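Local coordinates for protein transcriptional activator TenA-1 (Sulfolobus solfataricus P2, PDB 2QZC) that probably acts as a TenA-type thiaminase, a putative enzyme of thiamin (vitamin B1) breakdown or salvage built on the all-helical heme oxygenase-like fold, at residues 49-54 / 110-115; 139-144 / 161-166; 144-149 / 167-172. All coordinates share one frame; numbering follows the deposited sequence.

How the contacts relate
Contact 1 lies in the core, and contacts 2 and 3 stand on the opposite side of the chain's centre, their centres about 19 and 21 Å from that of contact 1. Contact 1 joins helices 38-63 and 110-125 through tyrosine rings and an amide. Contact 2 is also buried and aromatic, but pairs helix 127-148 with helix 154-164. Contact 3 uses the same helix 127-148 nearer its end, reaches helix 166-179 and replaces ring packing with a salt bridge at the surface. Contacts 2 and 3 have centres about 2 Å apart, share Val144 and are tied together by the Lys169 ammonium, which reaches Tyr163 and Ser142 of contact 2.

Contact 1. Residues 49-54 / 110-115; sequences GKYVED and LINYAY
Tyr51 leans one corner of its ring on the face of Tyr115: CE1 of Tyr51 stands 3.6 Å above the Tyr115 ring plane, over its centre. The two ring planes are inclined at 48°, an oblique pairing. Farther along the ring, the OH of Tyr51 lies over the same face, 3.5 Å from CZ of Tyr115. The Tyr115 ring is turned so that CA falls almost in its plane (chi2 5°), which presents its broad side to Tyr51. One turn earlier on the same helix, Asn112 extends its amide to the edge of the Tyr51 ring. Its OD1 lies in the ring plane, 3.7 Å from CD1 of Tyr51, and also approaches CB of Tyr51 at 3.5 Å. This buried oxygen has no hydrogen-bond partner in the model. Lys50 contributes only the root of its chain, CB lying 4.1 Å from ND2 of Asn112. That ND2 is bonded to Gln47 and the Lys50 amine turns away to carbonyls of Ile103 and Thr106, while the hydroxyl of Tyr115 is bonded to Glu199, which fixes the far end of the ring. With an alanine in place of Tyr115, Tyr51 would probably lose the face it rests on, and Glu199 its hydroxyl partner. Helices 38-63 and 110-125 run almost parallel here, their segment axes 10.2 Å apart and 6° from aligned. Cys137 of helix 127-148 touches both tyrosines, while helix 186-208 packs on Asn112 through Phe202 and on Tyr115 through Ser195.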
ATOM      1  N   GLY A  49      11.554  13.981  -6.701  1.00 16.01           N
ATOM      2  CA  GLY A  49      10.991  12.881  -7.521  1.00 15.53           C
ATOM      3  C   GLY A  49      11.568  11.527  -7.133  1.00 16.82           C
ATOM      4  O   GLY A  49      10.864  10.496  -7.128  1.00 18.19           O
ATOM      5  N   LYS A  50      12.852  11.514  -6.797  1.00 14.69           N
ATOM      6  CA  LYS A  50      13.524  10.287  -6.334  1.00 14.68           C
ATOM      7  C   LYS A  50      13.054   9.955  -4.925  1.00 15.84           C
ATOM      8  O   LYS A  50      12.717   8.806  -4.616  1.00 16.19           O
ATOM      9  CB  LYS A  50      15.035  10.452  -6.356  1.00 15.35           C
ATOM     10  CG  LYS A  50      15.617  10.774  -7.748  1.00 16.05           C
ATOM     11  CD  LYS A  50      17.125  10.673  -7.781  1.00 15.92           C
ATOM     12  CE  LYS A  50      17.653   9.257  -7.813  1.00 16.06           C
ATOM     13  NZ  LYS A  50      17.301   8.557  -9.093  1.00 17.36           N
ATOM     14  N   TYR A  51      13.070  10.950  -4.046  1.00 14.13           N
ATOM     15  CA  TYR A  51      12.660  10.772  -2.678  1.00 14.21           C
ATOM     16  C   TYR A  51      11.250  10.192  -2.528  1.00 14.18           C
ATOM     17  O   TYR A  51      11.004   9.248  -1.747  1.00 14.69           O
ATOM     18  CB  TYR A  51      12.738  12.132  -1.912  1.00 13.98           C
ATOM     19  CG  TYR A  51      12.164  12.112  -0.542  1.00 14.13           C
ATOM     20  CD1 TYR A  51      12.951  11.772   0.555  1.00 15.61           C
ATOM     21  CD2 TYR A  51      10.802  12.428  -0.302  1.00 14.62           C
ATOM     22  CE1 TYR A  51      12.404  11.733   1.850  1.00 15.13           C
ATOM     23  CE2 TYR A  51      10.282  12.402   0.962  1.00 15.04           C
ATOM     24  CZ  TYR A  51      11.090  12.055   2.059  1.00 15.25           C
ATOM     25  OH  TYR A  51      10.634  12.023   3.386  1.00 18.52           O
ATOM     26  N   VAL A  52      10.294  10.788  -3.238  1.00 14.18           N
ATOM     27  CA  VAL A  52       8.870  10.396  -3.093  0.50 15.70           C
ATOM     28  C   VAL A  52       8.640   8.945  -3.444  1.00 15.47           C
ATOM     29  O   VAL A  52       7.849   8.256  -2.774  1.00 16.29           O
ATOM     30  CB  VAL A  52       7.929  11.302  -3.895  0.50 16.10           C
ATOM     31  CG1 VAL A  52       6.500  10.721  -3.995  0.50 18.93           C
ATOM     32  CG2 VAL A  52       7.900  12.664  -3.233  0.50 19.06           C
ATOM     33  N   GLU A  53       9.330   8.434  -4.461  1.00 14.78           N
ATOM     34  CA  GLU A  53       9.152   7.022  -4.802  1.00 14.61           C
ATOM     35  C   GLU A  53       9.674   6.129  -3.656  1.00 14.18           C
ATOM     36  O   GLU A  53       9.053   5.131  -3.269  1.00 14.72           O
ATOM     37  CB  GLU A  53       9.836   6.669  -6.126  1.00 16.38           C
ATOM     38  CG  GLU A  53       9.549   5.205  -6.508  1.00 17.40           C
ATOM     39  CD  GLU A  53      10.201   4.745  -7.788  1.00 22.88           C
ATOM     40  OE1 GLU A  53      10.491   5.592  -8.636  1.00 25.63           O
ATOM     41  OE2 GLU A  53      10.412   3.525  -7.953  1.00 22.26           O
ATOM     42  N   ASP A  54      10.855   6.444  -3.118  1.00 13.93           N
ATOM     43  CA  ASP A  54      11.362   5.669  -1.974  1.00 13.18           C
ATOM     44  C   ASP A  54      10.473   5.805  -0.742  1.00 12.53           C
ATOM     45  O   ASP A  54      10.262   4.845  -0.005  1.00 13.29           O
ATOM     46  CB  ASP A  54      12.794   6.130  -1.630  1.00 14.13           C
ATOM     47  CG  ASP A  54      13.828   5.668  -2.627  1.00 14.84           C
ATOM     48  OD1 ASP A  54      13.813   4.472  -3.009  1.00 15.42           O
ATOM     49  OD2 ASP A  54      14.698   6.490  -2.970  1.00 16.30           O
ATOM     50  N   LEU A 110      23.879  13.262  -1.328  1.00 15.11           N
ATOM     51  CA  LEU A 110      24.150  12.494  -0.112  1.00 14.61           C
ATOM     52  C   LEU A 110      23.001  12.604   0.880  1.00 14.34           C
ATOM     53  O   LEU A 110      22.601  11.582   1.474  1.00 13.49           O
ATOM     54  CB  LEU A 110      25.444  12.993   0.550  1.00 15.08           C
ATOM     55  CG  LEU A 110      25.814  12.359   1.900  1.00 18.74           C
ATOM     56  CD1 LEU A 110      25.892  10.859   1.816  1.00 19.87           C
ATOM     57  CD2 LEU A 110      27.139  12.939   2.442  1.00 23.48           C
ATOM     58  N   ILE A 111      22.455  13.798   1.079  1.00 14.39           N
ATOM     59  CA  ILE A 111      21.389  13.959   2.050  1.00 13.51           C
ATOM     60  C   ILE A 111      20.130  13.180   1.657  1.00 13.68           C
ATOM     61  O   ILE A 111      19.519  12.520   2.507  1.00 13.87           O
ATOM     62  CB  ILE A 111      21.041  15.439   2.252  1.00 15.42           C
ATOM     63  CG1 ILE A 111      22.228  16.223   2.774  1.00 21.97           C
ATOM     64  CG2 ILE A 111      19.877  15.585   3.259  1.00 18.58           C
ATOM     65  CD1 ILE A 111      22.756  15.764   4.142  1.00 23.96           C
ATOM     66  N   ASN A 112      19.760  13.225   0.379  1.00 13.32           N
ATOM     67  CA  ASN A 112      18.587  12.464  -0.101  1.00 12.70           C
ATOM     68  C   ASN A 112      18.816  10.965   0.060  1.00 14.07           C
ATOM     69  O   ASN A 112      17.946  10.175   0.486  1.00 13.36           O
ATOM     70  CB  ASN A 112      18.334  12.849  -1.547  1.00 12.39           C
ATOM     71  CG  ASN A 112      16.996  12.396  -2.082  1.00 14.25           C
ATOM     72  OD1 ASN A 112      16.144  11.915  -1.337  1.00 14.66           O
ATOM     73  ND2 ASN A 112      16.820  12.595  -3.414  1.00 13.69           N
ATOM     74  N   TYR A 113      20.030  10.536  -0.294  1.00 12.98           N
ATOM     75  CA  TYR A 113      20.371   9.111  -0.144  1.00 13.81           C
ATOM     76  C   TYR A 113      20.187   8.670   1.302  1.00 13.18           C
ATOM     77  O   TYR A 113      19.506   7.692   1.651  1.00 13.64           O
ATOM     78  CB  TYR A 113      21.798   8.816  -0.641  1.00 14.71           C
ATOM     79  CG  TYR A 113      22.036   7.312  -0.669  1.00 14.84           C
ATOM     80  CD1 TYR A 113      21.556   6.542  -1.705  1.00 16.66           C
ATOM     81  CD2 TYR A 113      22.679   6.669   0.343  1.00 14.92           C
ATOM     82  CE1 TYR A 113      21.698   5.167  -1.722  1.00 15.25           C
ATOM     83  CE2 TYR A 113      22.825   5.258   0.341  1.00 16.05           C
ATOM     84  CZ  TYR A 113      22.349   4.533  -0.710  1.00 14.54           C
ATOM     85  OH  TYR A 113      22.427   3.158  -0.702  1.00 14.66           O
ATOM     86  N   ALA A 114      20.787   9.431   2.218  1.00 13.67           N
ATOM     87  CA  ALA A 114      20.690   9.118   3.637  1.00 12.77           C
ATOM     88  C   ALA A 114      19.251   9.143   4.154  1.00 12.82           C
ATOM     89  O   ALA A 114      18.832   8.266   4.935  1.00 13.49           O
ATOM     90  CB  ALA A 114      21.547  10.144   4.449  1.00 15.00           C
ATOM     91  N   TYR A 115      18.503  10.149   3.744  1.00 12.73           N
ATOM     92  CA  TYR A 115      17.134  10.354   4.209  1.00 13.24           C
ATOM     93  C   TYR A 115      16.242   9.191   3.763  1.00 13.14           C
ATOM     94  O   TYR A 115      15.463   8.608   4.566  1.00 13.28           O
ATOM     95  CB  TYR A 115      16.618  11.689   3.732  1.00 13.69           C
ATOM     96  CG  TYR A 115      15.325  12.222   4.342  1.00 13.23           C
ATOM     97  CD1 TYR A 115      14.636  11.602   5.390  1.00 13.99           C
ATOM     98  CD2 TYR A 115      14.865  13.474   3.920  1.00 15.03           C
ATOM     99  CE1 TYR A 115      13.478  12.153   5.942  1.00 13.50           C
ATOM    100  CE2 TYR A 115      13.723  14.044   4.496  1.00 14.86           C
ATOM    101  CZ  TYR A 115      13.029  13.379   5.511  1.00 14.31           C
ATOM    102  OH  TYR A 115      11.890  13.952   6.044  1.00 16.62           O
TER

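Contact 2. Residues 139-144 / 161-166; sequences FGYSIV and SFYAST
Tyr141 and Tyr163 point the same way from neighbouring helices and meet as a T-shaped pair, the edge of Tyr141 turned to the face of Tyr163. Ring centroids are 5.2 Å apart, planes at 80°. Tyr163 has CG anti to its carbonyl carbon (chi1 -58°), which sets its ring beside Tyr141. CD2 of Tyr141 makes the approach, sitting 3.7 Å above the Tyr163 ring and displaced toward its rim. CD2 of Phe162 lies 3.5 Å above the opposite face, so Tyr163 is sandwiched. Close packing reaches the main chain, where CB of Tyr163 rests 3.4 Å from O of Tyr141. Away from the rings the fit is looser: Ser142 directs its CB away, and its CA comes no nearer than 4.0 Å to O of Tyr163. Beyond Ala164 the chain turns away from residues 139-144 toward the exposed Thr166. There OG of Ser165 donates to O of Phe162 at 2.7 Å and, as N-cap of the next helix, caps N of Tyr168. Tyr141 OH is bonded to Tyr44, and an imidazole, probably from the crystallisation liquor, lies about 3 Å from the Tyr141 side chain (nearest atoms) and may mark the aromatic-lined pocket of the TenA helical bundle.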
ATOM      1  N   PHE A 139       3.665  16.452   7.496  1.00 16.79           N
ATOM      2  CA  PHE A 139       3.061  17.557   8.250  1.00 16.08           C
ATOM      3  C   PHE A 139       3.740  18.872   7.921  1.00 17.23           C
ATOM      4  O   PHE A 139       3.062  19.889   7.708  1.00 16.88           O
ATOM      5  CB  PHE A 139       3.096  17.291   9.779  1.00 15.86           C
ATOM      6  CG  PHE A 139       2.337  18.321  10.595  1.00 15.93           C
ATOM      7  CD1 PHE A 139       0.979  18.181  10.740  1.00 23.06           C
ATOM      8  CD2 PHE A 139       2.989  19.388  11.186  1.00 18.71           C
ATOM      9  CE1 PHE A 139       0.268  19.099  11.469  1.00 24.39           C
ATOM     10  CE2 PHE A 139       2.265  20.342  11.905  1.00 23.92           C
ATOM     11  CZ  PHE A 139       0.914  20.183  12.031  1.00 25.35           C
ATOM     12  N   GLY A 140       5.068  18.873   7.836  1.00 15.58           N
ATOM     13  CA  GLY A 140       5.802  20.076   7.548  1.00 15.99           C
ATOM     14  C   GLY A 140       5.453  20.625   6.194  1.00 16.87           C
ATOM     15  O   GLY A 140       5.334  21.838   6.041  1.00 17.23           O
ATOM     16  N   TYR A 141       5.291  19.771   5.189  1.00 14.91           N
ATOM     17  CA  TYR A 141       4.905  20.279   3.867  1.00 14.91           C
ATOM     18  C   TYR A 141       3.494  20.894   3.851  1.00 15.48           C
ATOM     19  O   TYR A 141       3.238  21.815   3.073  1.00 15.91           O
ATOM     20  CB  TYR A 141       5.085  19.224   2.770  1.00 16.37           C
ATOM     21  CG  TYR A 141       6.477  19.180   2.165  1.00 16.74           C
ATOM     22  CD1 TYR A 141       7.638  19.173   2.962  1.00 16.53           C
ATOM     23  CD2 TYR A 141       6.646  19.169   0.803  1.00 17.04           C
ATOM     24  CE1 TYR A 141       8.919  19.098   2.399  1.00 15.47           C
ATOM     25  CE2 TYR A 141       7.908  19.073   0.240  1.00 17.11           C
ATOM     26  CZ  TYR A 141       9.044  19.109   1.009  1.00 16.64           C
ATOM     27  OH  TYR A 141      10.280  19.032   0.412  1.00 17.82           O
ATOM     28  N   SER A 142       2.616  20.424   4.720  1.00 15.53           N
ATOM     29  CA  SER A 142       1.281  21.043   4.862  1.00 16.78           C
ATOM     30  C   SER A 142       1.430  22.511   5.291  1.00 17.70           C
ATOM     31  O   SER A 142       0.805  23.420   4.698  1.00 18.80           O
ATOM     32  CB  SER A 142       0.451  20.267   5.877  1.00 18.51           C
ATOM     33  OG  SER A 142      -0.889  20.753   5.874  1.00 21.21           O
ATOM     34  N   ILE A 143       2.302  22.750   6.281  1.00 17.34           N
ATOM     35  CA  ILE A 143       2.599  24.084   6.837  0.50 17.96           C
ATOM     36  C   ILE A 143       3.252  24.972   5.783  1.00 17.40           C
ATOM     37  O   ILE A 143       2.924  26.159   5.612  1.00 19.74           O
ATOM     38  CB  ILE A 143       3.533  23.957   8.099  0.50 18.86           C
ATOM     39  CG1 ILE A 143       2.706  23.424   9.265  0.50 25.68           C
ATOM     40  CG2 ILE A 143       4.199  25.299   8.501  0.50 19.60           C
ATOM     41  CD1 ILE A 143       3.527  23.118  10.472  0.50 23.58           C
ATOM     42  N   VAL A 144       4.228  24.415   5.105  1.00 17.10           N
ATOM     43  CA  VAL A 144       4.966  25.149   4.097  1.00 17.56           C
ATOM     44  C   VAL A 144       4.075  25.525   2.921  1.00 17.97           C
ATOM     45  O   VAL A 144       4.160  26.650   2.418  1.00 18.17           O
ATOM     46  CB  VAL A 144       6.209  24.349   3.639  1.00 17.12           C
ATOM     47  CG1 VAL A 144       6.899  24.990   2.404  1.00 20.44           C
ATOM     48  CG2 VAL A 144       7.188  24.173   4.817  1.00 17.57           C
ATOM     49  N   SER A 161       0.097  24.828  -4.147  1.00 19.22           N
ATOM     50  CA  SER A 161      -1.347  24.556  -4.207  1.00 20.53           C
ATOM     51  C   SER A 161      -1.661  23.108  -3.916  1.00 21.56           C
ATOM     52  O   SER A 161      -2.715  22.830  -3.339  1.00 23.54           O
ATOM     53  CB  SER A 161      -1.939  24.987  -5.547  1.00 21.73           C
ATOM     54  OG  SER A 161      -1.486  24.153  -6.599  1.00 25.30           O
ATOM     55  N   PHE A 162      -0.761  22.180  -4.278  1.00 21.39           N
ATOM     56  CA  PHE A 162      -0.997  20.790  -3.919  1.00 21.09           C
ATOM     57  C   PHE A 162      -1.003  20.577  -2.385  1.00 19.54           C
ATOM     58  O   PHE A 162      -1.924  19.981  -1.821  1.00 23.39           O
ATOM     59  CB  PHE A 162      -0.015  19.862  -4.576  1.00 22.27           C
ATOM     60  CG  PHE A 162      -0.149  18.450  -4.091  1.00 28.24           C
ATOM     61  CD1 PHE A 162      -1.386  17.777  -4.197  1.00 34.38           C
ATOM     62  CD2 PHE A 162       0.915  17.814  -3.453  1.00 27.62           C
ATOM     63  CE1 PHE A 162      -1.540  16.473  -3.695  1.00 36.36           C
ATOM     64  CE2 PHE A 162       0.775  16.510  -2.979  1.00 28.82           C
ATOM     65  CZ  PHE A 162      -0.459  15.841  -3.098  1.00 32.32           C
ATOM     66  N   TYR A 163       0.019  21.111  -1.724  1.00 18.88           N
ATOM     67  CA  TYR A 163       0.164  20.951  -0.284  1.00 19.79           C
ATOM     68  C   TYR A 163      -0.830  21.752   0.539  1.00 18.76           C
ATOM     69  O   TYR A 163      -1.084  21.393   1.686  1.00 19.64           O
ATOM     70  CB  TYR A 163       1.622  21.224   0.127  1.00 16.80           C
ATOM     71  CG  TYR A 163       2.567  20.298  -0.599  1.00 18.96           C
ATOM     72  CD1 TYR A 163       2.600  18.965  -0.283  1.00 18.53           C
ATOM     73  CD2 TYR A 163       3.394  20.734  -1.615  1.00 19.92           C
ATOM     74  CE1 TYR A 163       3.407  18.081  -0.966  1.00 19.70           C
ATOM     75  CE2 TYR A 163       4.228  19.845  -2.290  1.00 18.98           C
ATOM     76  CZ  TYR A 163       4.241  18.521  -1.951  1.00 21.53           C
ATOM     77  OH  TYR A 163       5.076  17.626  -2.612  1.00 23.35           O
ATOM     78  N   ALA A 164      -1.357  22.844  -0.044  1.00 19.62           N
ATOM     79  CA  ALA A 164      -2.395  23.675   0.573  1.00 20.81           C
ATOM     80  C   ALA A 164      -3.815  23.121   0.324  1.00 20.62           C
ATOM     81  O   ALA A 164      -4.777  23.619   0.932  1.00 23.12           O
ATOM     82  CB  ALA A 164      -2.283  25.138   0.029  1.00 19.76           C
ATOM     83  N   SER A 165      -3.963  22.097  -0.519  1.00 20.58           N
ATOM     84  CA  SER A 165      -5.279  21.589  -0.944  1.00 20.51           C
ATOM     85  C   SER A 165      -6.002  20.791   0.130  1.00 21.96           C
ATOM     86  O   SER A 165      -5.370  20.229   1.036  1.00 22.08           O
ATOM     87  CB  SER A 165      -5.145  20.690  -2.181  1.00 22.37           C
ATOM     88  OG  SER A 165      -4.538  19.440  -1.882  1.00 23.56           O
ATOM     89  N   THR A 166      -7.332  20.738   0.006  1.00 22.90           N
ATOM     90  CA  THR A 166      -8.123  19.974   0.967  0.50 22.25           C
ATOM     91  C   THR A 166      -7.788  18.480   0.882  1.00 21.54           C
ATOM     92  O   THR A 166      -7.787  17.814   1.917  1.00 20.99           O
ATOM     93  CB  THR A 166      -9.650  20.253   0.848  0.50 24.13           C
ATOM     94  OG1 THR A 166     -10.046  20.157  -0.521  0.50 30.17           O
ATOM     95  CG2 THR A 166      -9.944  21.648   1.381  0.50 22.75           C
TER

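Contact 3. Residues 144-149 / 167-172; sequences VGDYVI and EYKKRI. With GOL (glycerol), chain F.
Lys169 reaches across to Asp146 from the opposite direction and closes a salt bridge, its NZ donating to OD1 of Asp146 at 2.8 Å. The ammonium arrives from above the carboxylate, 38° out of its plane. NZ is also bonded to the carbonyl oxygen of Tyr163 and the hydroxyl of Ser142, so three protein oxygens hold this charged end group at the protein surface. A kink at chi2 (-40°) followed by an extended outer chain carries NZ over the gap between the two backbones, for CA of Asp146 and CA of Lys169 are 10.4 Å apart. The other carboxylate oxygen is also engaged: O1 of a glycerol, probably from the crystallisation liquor, donates to OD2 of Asp146 at 2.6 Å. The same O1 receives a weak bond from NZ of Lys169 at 3.3 Å, so it bridges acid and base. At its other end the glycerol is bonded to Ser142 OG and rests its O3 3.7 Å from CG2 of Ile172. On the outer side of helix 167-172, Lys170 NZ is paired with OE2 of Glu167, which it meets on the syn side at 3.1 Å. The bridge thus joins the C-terminal part of helix 127-148 to the start of helix 166-179, while helix 154-164 supplies Ala164 against Asp146, and Tyr168 bonds back to the Met138 carbonyl.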
ATOM      1  N   VAL A 144       4.228  24.415   5.105  1.00 17.10           N
ATOM      2  CA  VAL A 144       4.966  25.149   4.097  1.00 17.56           C
ATOM      3  C   VAL A 144       4.075  25.525   2.921  1.00 17.97           C
ATOM      4  O   VAL A 144       4.160  26.650   2.418  1.00 18.17           O
ATOM      5  CB  VAL A 144       6.209  24.349   3.639  1.00 17.12           C
ATOM      6  CG1 VAL A 144       6.899  24.990   2.404  1.00 20.44           C
ATOM      7  CG2 VAL A 144       7.188  24.173   4.817  1.00 17.57           C
ATOM      8  N   GLY A 145       3.234  24.604   2.484  1.00 16.42           N
ATOM      9  CA  GLY A 145       2.302  24.893   1.399  1.00 17.57           C
ATOM     10  C   GLY A 145       1.358  26.026   1.753  1.00 17.94           C
ATOM     11  O   GLY A 145       1.117  26.908   0.907  1.00 18.49           O
ATOM     12  N   ASP A 146       0.855  26.064   2.990  1.00 18.23           N
ATOM     13  CA  ASP A 146      -0.034  27.176   3.426  1.00 18.09           C
ATOM     14  C   ASP A 146       0.674  28.531   3.368  1.00 19.05           C
ATOM     15  O   ASP A 146       0.013  29.569   3.159  1.00 22.21           O
ATOM     16  CB  ASP A 146      -0.549  26.970   4.840  1.00 19.13           C
ATOM     17  CG  ASP A 146      -1.479  25.787   4.966  1.00 19.33           C
ATOM     18  OD1 ASP A 146      -2.009  25.256   3.958  1.00 23.02           O
ATOM     19  OD2 ASP A 146      -1.676  25.387   6.135  1.00 25.68           O
ATOM     20  N   TYR A 147       1.983  28.546   3.568  1.00 18.88           N
ATOM     21  CA  TYR A 147       2.777  29.762   3.523  1.00 18.67           C
ATOM     22  C   TYR A 147       3.105  30.196   2.095  1.00 19.83           C
ATOM     23  O   TYR A 147       2.868  31.346   1.683  1.00 21.27           O
ATOM     24  CB  TYR A 147       4.049  29.572   4.329  1.00 20.53           C
ATOM     25  CG  TYR A 147       4.963  30.764   4.379  1.00 21.82           C
ATOM     26  CD1 TYR A 147       4.583  31.935   5.009  1.00 25.80           C
ATOM     27  CD2 TYR A 147       6.231  30.700   3.827  1.00 22.50           C
ATOM     28  CE1 TYR A 147       5.472  33.041   5.055  1.00 26.05           C
ATOM     29  CE2 TYR A 147       7.110  31.769   3.869  1.00 27.16           C
ATOM     30  CZ  TYR A 147       6.737  32.930   4.487  1.00 26.42           C
ATOM     31  OH  TYR A 147       7.655  33.973   4.508  1.00 31.93           O
ATOM     32  N   VAL A 148       3.640  29.267   1.317  1.00 18.21           N
ATOM     33  CA  VAL A 148       4.115  29.546  -0.024  1.00 18.81           C
ATOM     34  C   VAL A 148       3.012  29.810  -1.047  1.00 19.40           C
ATOM     35  O   VAL A 148       3.283  30.440  -2.093  1.00 18.34           O
ATOM     36  CB  VAL A 148       5.098  28.423  -0.479  1.00 17.37           C
ATOM     37  CG1 VAL A 148       5.631  28.586  -1.941  1.00 17.68           C
ATOM     38  CG2 VAL A 148       6.300  28.339   0.483  1.00 19.76           C
ATOM     39  N   ILE A 149       1.770  29.399  -0.760  1.00 17.82           N
ATOM     40  CA  ILE A 149       0.637  29.657  -1.692  1.00 18.66           C
ATOM     41  C   ILE A 149       0.440  31.147  -1.979  1.00 19.00           C
ATOM     42  O   ILE A 149      -0.097  31.481  -3.029  1.00 21.81           O
ATOM     43  CB  ILE A 149      -0.681  28.981  -1.183  1.00 21.35           C
ATOM     44  CG1 ILE A 149      -1.740  28.873  -2.284  1.00 25.40           C
ATOM     45  CG2 ILE A 149      -1.204  29.643   0.091  1.00 19.57           C
ATOM     46  CD1 ILE A 149      -1.348  28.026  -3.459  1.00 30.06           C
ATOM     47  N   GLU A 167      -7.481  17.957  -0.312  1.00 21.58           N
ATOM     48  CA  GLU A 167      -7.105  16.550  -0.430  1.00 23.24           C
ATOM     49  C   GLU A 167      -5.802  16.232   0.304  1.00 22.35           C
ATOM     50  O   GLU A 167      -5.712  15.173   0.922  1.00 22.61           O
ATOM     51  CB  GLU A 167      -7.105  16.037  -1.878  1.00 28.76           C
ATOM     52  CG  GLU A 167      -8.563  15.879  -2.458  1.00 38.02           C
ATOM     53  CD  GLU A 167      -9.581  15.072  -1.554  1.00 50.94           C
ATOM     54  OE1 GLU A 167      -9.341  13.879  -1.194  1.00 48.46           O
ATOM     55  OE2 GLU A 167     -10.641  15.664  -1.209  1.00 50.52           O
ATOM     56  N   TYR A 168      -4.848  17.158   0.290  1.00 20.53           N
ATOM     57  CA  TYR A 168      -3.630  16.936   1.073  1.00 19.20           C
ATOM     58  C   TYR A 168      -3.943  17.036   2.562  1.00 18.70           C
ATOM     59  O   TYR A 168      -3.447  16.202   3.345  1.00 17.37           O
ATOM     60  CB  TYR A 168      -2.527  17.910   0.677  1.00 18.32           C
ATOM     61  CG  TYR A 168      -1.183  17.521   1.277  1.00 15.40           C
ATOM     62  CD1 TYR A 168      -0.418  16.513   0.678  1.00 20.98           C
ATOM     63  CD2 TYR A 168      -0.660  18.199   2.376  1.00 17.59           C
ATOM     64  CE1 TYR A 168       0.809  16.130   1.235  1.00 20.46           C
ATOM     65  CE2 TYR A 168       0.566  17.821   2.929  1.00 16.55           C
ATOM     66  CZ  TYR A 168       1.288  16.802   2.339  1.00 16.86           C
ATOM     67  OH  TYR A 168       2.503  16.417   2.857  1.00 17.56           O
ATOM     68  N   LYS A 169      -4.764  18.005   2.979  1.00 20.03           N
ATOM     69  CA  LYS A 169      -5.112  18.112   4.398  1.00 19.64           C
ATOM     70  C   LYS A 169      -5.803  16.853   4.926  1.00 18.88           C
ATOM     71  O   LYS A 169      -5.572  16.448   6.072  1.00 19.57           O
ATOM     72  CB  LYS A 169      -5.977  19.337   4.712  1.00 20.81           C
ATOM     73  CG  LYS A 169      -5.400  20.678   4.250  1.00 22.87           C
ATOM     74  CD  LYS A 169      -3.915  20.868   4.418  1.00 22.91           C
ATOM     75  CE  LYS A 169      -3.504  22.284   4.063  1.00 24.50           C
ATOM     76  NZ  LYS A 169      -2.013  22.478   4.026  1.00 20.52           N
ATOM     77  N   LYS A 170      -6.626  16.217   4.077  1.00 20.24           N
ATOM     78  CA  LYS A 170      -7.294  14.948   4.441  1.00 19.90           C
ATOM     79  C   LYS A 170      -6.267  13.839   4.663  1.00 17.98           C
ATOM     80  O   LYS A 170      -6.417  13.008   5.575  1.00 19.98           O
ATOM     81  CB  LYS A 170      -8.333  14.529   3.388  1.00 22.05           C
ATOM     82  CG  LYS A 170      -9.582  15.369   3.397  1.00 29.86           C
ATOM     83  CD  LYS A 170     -10.510  14.876   2.292  1.00 39.75           C
ATOM     84  CE  LYS A 170     -11.811  15.662   2.245  1.00 45.18           C
ATOM     85  NZ  LYS A 170     -12.646  15.261   1.066  1.00 48.53           N
ATOM     86  N   ARG A 171      -5.220  13.817   3.825  1.00 19.44           N
ATOM     87  CA  ARG A 171      -4.131  12.857   4.012  1.00 19.51           C
ATOM     88  C   ARG A 171      -3.467  13.080   5.374  1.00 17.27           C
ATOM     89  O   ARG A 171      -3.211  12.106   6.107  1.00 17.85           O
ATOM     90  CB  ARG A 171      -3.043  12.994   2.955  1.00 22.83           C
ATOM     91  CG  ARG A 171      -3.295  12.431   1.599  1.00 34.02           C
ATOM     92  CD  ARG A 171      -1.962  12.556   0.814  1.00 39.96           C
ATOM     93  NE  ARG A 171      -2.014  12.086  -0.563  1.00 47.92           N
ATOM     94  CZ  ARG A 171      -2.568  12.724  -1.593  1.00 50.96           C
ATOM     95  NH1 ARG A 171      -3.239  13.869  -1.445  1.00 60.20           N
ATOM     96  NH2 ARG A 171      -2.503  12.165  -2.800  1.00 54.77           N
ATOM     97  N   ILE A 172      -3.179  14.339   5.696  1.00 17.64           N
ATOM     98  CA  ILE A 172      -2.551  14.682   6.980  1.00 16.54           C
ATOM     99  C   ILE A 172      -3.446  14.268   8.146  1.00 17.52           C
ATOM    100  O   ILE A 172      -2.986  13.724   9.142  1.00 18.39           O
ATOM    101  CB  ILE A 172      -2.120  16.153   7.085  1.00 17.67           C
ATOM    102  CG1 ILE A 172      -1.181  16.517   5.940  1.00 21.52           C
ATOM    103  CG2 ILE A 172      -1.551  16.474   8.466  1.00 23.13           C
ATOM    104  CD1 ILE A 172       0.061  15.609   5.792  1.00 19.90           C
TER
HETATM  105  C1  GOL F 217      -1.675  23.073   8.127  1.00 51.67           C
HETATM  106  O1  GOL F 217      -2.688  23.208   7.141  1.00 44.16           O
HETATM  107  C2  GOL F 217      -2.164  22.176   9.267  1.00 51.74           C
HETATM  108  O2  GOL F 217      -1.643  22.652  10.507  1.00 59.04           O
HETATM  109  C3  GOL F 217      -1.763  20.713   9.039  1.00 47.22           C
HETATM  110  O3  GOL F 217      -2.479  20.043   8.016  1.00 34.19           O